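Local coordinates for SusD superfamily protein (Parabacteroides distasonis, PDB 3OTN) that probably binds carbohydrate or related nutrients at the outer membrane, as is typical of SusD-like proteins, at residues I336-D341 with C419-M424. Numbering follows the deposited sequence.
Sequences IYKFFD and CYENKM
Lys338 reaches across to Cys419 and Glu421 with its chain extended, CG anti to the backbone N (chi1 -167°), a length that lets a lysine of the 337-340 type I turn bring its ammonium to the far loop. There NZ donates to Cys419 O at 2.7 Å, in the carbonyl plane on a lone pair, and to the anti lone pair of Glu421 OE2, also at 2.7 Å, a hydrogen bond within a salt bridge. Asp417 O takes a third bond, so three acceptors satisfy the buried ammonium. Glu421 OE2 is shared with Arg359, and two cations would probably keep this carboxylate ionised. Phe339 meets the same glutamate through apolar atoms: Glu421 CG lies at the ring edge, 3.8 Å from Phe339 CZ. Phe339 CE2 is 3.4 Å from Tyr420 O, a carbonyl buried here with no hydrogen-bond partner in the model. Beside this, Ile336 CD1 sits over the centre of the Tyr420 ring, 3.6 Å from its centroid, a CH-pi contact suited to a slender aliphatic tip; the phenol OH bonds to Lys54 O. By binding Asp417 O and Cys419 O, the lysine closes the C-terminal end of helix 403-418, joining the 403-418/424-431 helix connection to the turn within the RagB/SusD region of this SusD-family protein.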
loop_
_atom_site.group_PDB
_atom_site.type_symbol
_atom_site.label_atom_id
_atom_site.label_comp_id
_atom_site.label_asym_id
_atom_site.label_seq_id
_atom_site.Cartn_x
_atom_site.Cartn_y
_atom_site.Cartn_z
ATOM N N ILE A 336 8.703 14.736 -3.420
ATOM C CA ILE A 336 8.123 13.668 -4.217
ATOM C C ILE A 336 7.230 14.220 -5.319
ATOM O O ILE A 336 6.252 14.904 -5.052
ATOM C CB ILE A 336 7.371 12.646 -3.359
ATOM C CG1 ILE A 336 8.373 11.906 -2.453
ATOM C CG2 ILE A 336 6.657 11.638 -4.309
ATOM C CD1 ILE A 336 7.817 11.422 -1.077
ATOM N N TYR A 337 7.618 13.913 -6.556
ATOM C CA TYR A 337 6.898 14.235 -7.784
ATOM C C TYR A 337 6.148 13.033 -8.355
ATOM O O TYR A 337 5.334 13.192 -9.268
ATOM C CB TYR A 337 7.906 14.708 -8.851
ATOM C CG TYR A 337 7.348 15.542 -9.972
ATOM C CD1 TYR A 337 6.806 16.804 -9.732
ATOM C CD2 TYR A 337 7.370 15.078 -11.303
ATOM C CE1 TYR A 337 6.307 17.595 -10.789
ATOM C CE2 TYR A 337 6.858 15.874 -12.350
ATOM C CZ TYR A 337 6.347 17.124 -12.083
ATOM O OH TYR A 337 5.852 17.901 -13.110
ATOM N N LYS A 338 6.378 11.844 -7.788
ATOM C CA LYS A 338 5.815 10.569 -8.306
ATOM C C LYS A 338 4.289 10.586 -8.531
ATOM O O LYS A 338 3.773 9.977 -9.486
ATOM C CB LYS A 338 6.227 9.462 -7.346
ATOM C CG LYS A 338 6.050 8.073 -7.787
ATOM C CD LYS A 338 6.806 7.140 -6.837
ATOM C CE LYS A 338 6.482 5.726 -7.145
ATOM N NZ LYS A 338 7.330 4.752 -6.427
ATOM N N PHE A 339 3.588 11.362 -7.713
ATOM C CA PHE A 339 2.122 11.422 -7.720
ATOM C C PHE A 339 1.582 12.809 -8.070
ATOM O O PHE A 339 0.476 13.129 -7.717
ATOM C CB PHE A 339 1.619 10.985 -6.347
ATOM C CG PHE A 339 2.242 9.692 -5.865
ATOM C CD1 PHE A 339 2.050 8.515 -6.577
ATOM C CD2 PHE A 339 3.025 9.653 -4.713
ATOM C CE1 PHE A 339 2.600 7.307 -6.136
ATOM C CE2 PHE A 339 3.584 8.447 -4.271
ATOM C CZ PHE A 339 3.356 7.280 -4.984
ATOM N N PHE A 340 2.349 13.570 -8.845
ATOM C CA PHE A 340 2.022 14.952 -9.197
ATOM C C PHE A 340 1.021 15.011 -10.377
ATOM O O PHE A 340 1.381 15.067 -11.564
ATOM C CB PHE A 340 3.332 15.688 -9.470
ATOM C CG PHE A 340 3.226 17.187 -9.532
ATOM C CD1 PHE A 340 2.839 17.841 -10.714
ATOM C CD2 PHE A 340 3.646 17.962 -8.449
ATOM C CE1 PHE A 340 2.813 19.249 -10.764
ATOM C CE2 PHE A 340 3.597 19.320 -8.491
ATOM C CZ PHE A 340 3.192 19.977 -9.660
ATOM N N ASP A 341 -0.251 14.938 -10.012
ATOM C CA ASP A 341 -1.388 15.140 -10.921
ATOM C C ASP A 341 -1.342 16.599 -11.341
ATOM O O ASP A 341 -1.842 17.489 -10.646
ATOM C CB ASP A 341 -2.698 14.746 -10.200
ATOM C CG ASP A 341 -3.967 14.951 -11.061
ATOM O OD1 ASP A 341 -3.923 15.567 -12.151
ATOM O OD2 ASP A 341 -5.038 14.522 -10.591
ATOM N N CYS A 419 8.934 3.105 -4.079
ATOM C CA CYS A 419 9.006 4.006 -2.941
ATOM C C CYS A 419 7.762 4.876 -2.792
ATOM O O CYS A 419 7.228 5.363 -3.781
ATOM C CB CYS A 419 10.232 4.919 -3.027
ATOM S SG CYS A 419 10.423 5.833 -4.609
ATOM N N TYR A 420 7.356 5.072 -1.535
ATOM C CA TYR A 420 6.266 5.942 -1.139
ATOM C C TYR A 420 4.912 5.457 -1.610
ATOM O O TYR A 420 3.980 6.261 -1.703
ATOM C CB TYR A 420 6.546 7.402 -1.545
ATOM C CG TYR A 420 7.946 7.826 -1.064
ATOM C CD1 TYR A 420 8.255 7.825 0.290
ATOM C CD2 TYR A 420 8.944 8.156 -1.958
ATOM C CE1 TYR A 420 9.528 8.170 0.744
ATOM C CE2 TYR A 420 10.238 8.495 -1.512
ATOM C CZ TYR A 420 10.510 8.495 -0.156
ATOM O OH TYR A 420 11.765 8.837 0.327
ATOM N N GLU A 421 4.814 4.151 -1.893
ATOM C CA GLU A 421 3.562 3.489 -2.327
ATOM C C GLU A 421 3.002 2.549 -1.267
ATOM O O GLU A 421 2.185 1.673 -1.577
ATOM C CB GLU A 421 3.812 2.695 -3.625
ATOM C CG GLU A 421 4.129 3.516 -4.850
ATOM C CD GLU A 421 4.420 2.648 -6.117
ATOM O OE1 GLU A 421 3.652 1.727 -6.423
ATOM O OE2 GLU A 421 5.429 2.904 -6.792
ATOM N N ASN A 422 3.419 2.730 -0.012
ATOM C CA ASN A 422 2.934 1.940 1.117
ATOM C C ASN A 422 3.308 0.464 1.008
ATOM O O ASN A 422 2.522 -0.421 1.382
ATOM C CB ASN A 422 1.385 2.134 1.314
ATOM C CG ASN A 422 1.000 3.407 2.123
ATOM O OD1 ASN A 422 -0.164 3.556 2.484
ATOM N ND2 ASN A 422 1.945 4.330 2.356
ATOM N N LYS A 423 4.494 0.176 0.472
ATOM C CA LYS A 423 5.004 -1.220 0.359
ATOM C C LYS A 423 6.236 -1.498 1.194
ATOM O O LYS A 423 6.439 -2.629 1.655
ATOM C CB LYS A 423 5.377 -1.544 -1.108
ATOM C CG LYS A 423 4.257 -1.401 -2.104
ATOM C CD LYS A 423 3.122 -2.355 -1.820
ATOM C CE LYS A 423 1.938 -2.079 -2.757
ATOM N NZ LYS A 423 1.083 -3.261 -2.775
HETATM N N MSE A 424 7.081 -0.472 1.325
HETATM C CA MSE A 424 8.391 -0.585 1.933
HETATM C C MSE A 424 8.306 -1.019 3.420
HETATM O O MSE A 424 9.089 -1.874 3.872
HETATM C CB MSE A 424 9.128 0.759 1.777
HETATM C CG MSE A 424 10.522 0.794 2.285
HETATM SE SE MSE A 424 11.248 2.608 2.177
HETATM C CE MSE A 424 11.517 2.690 0.226
#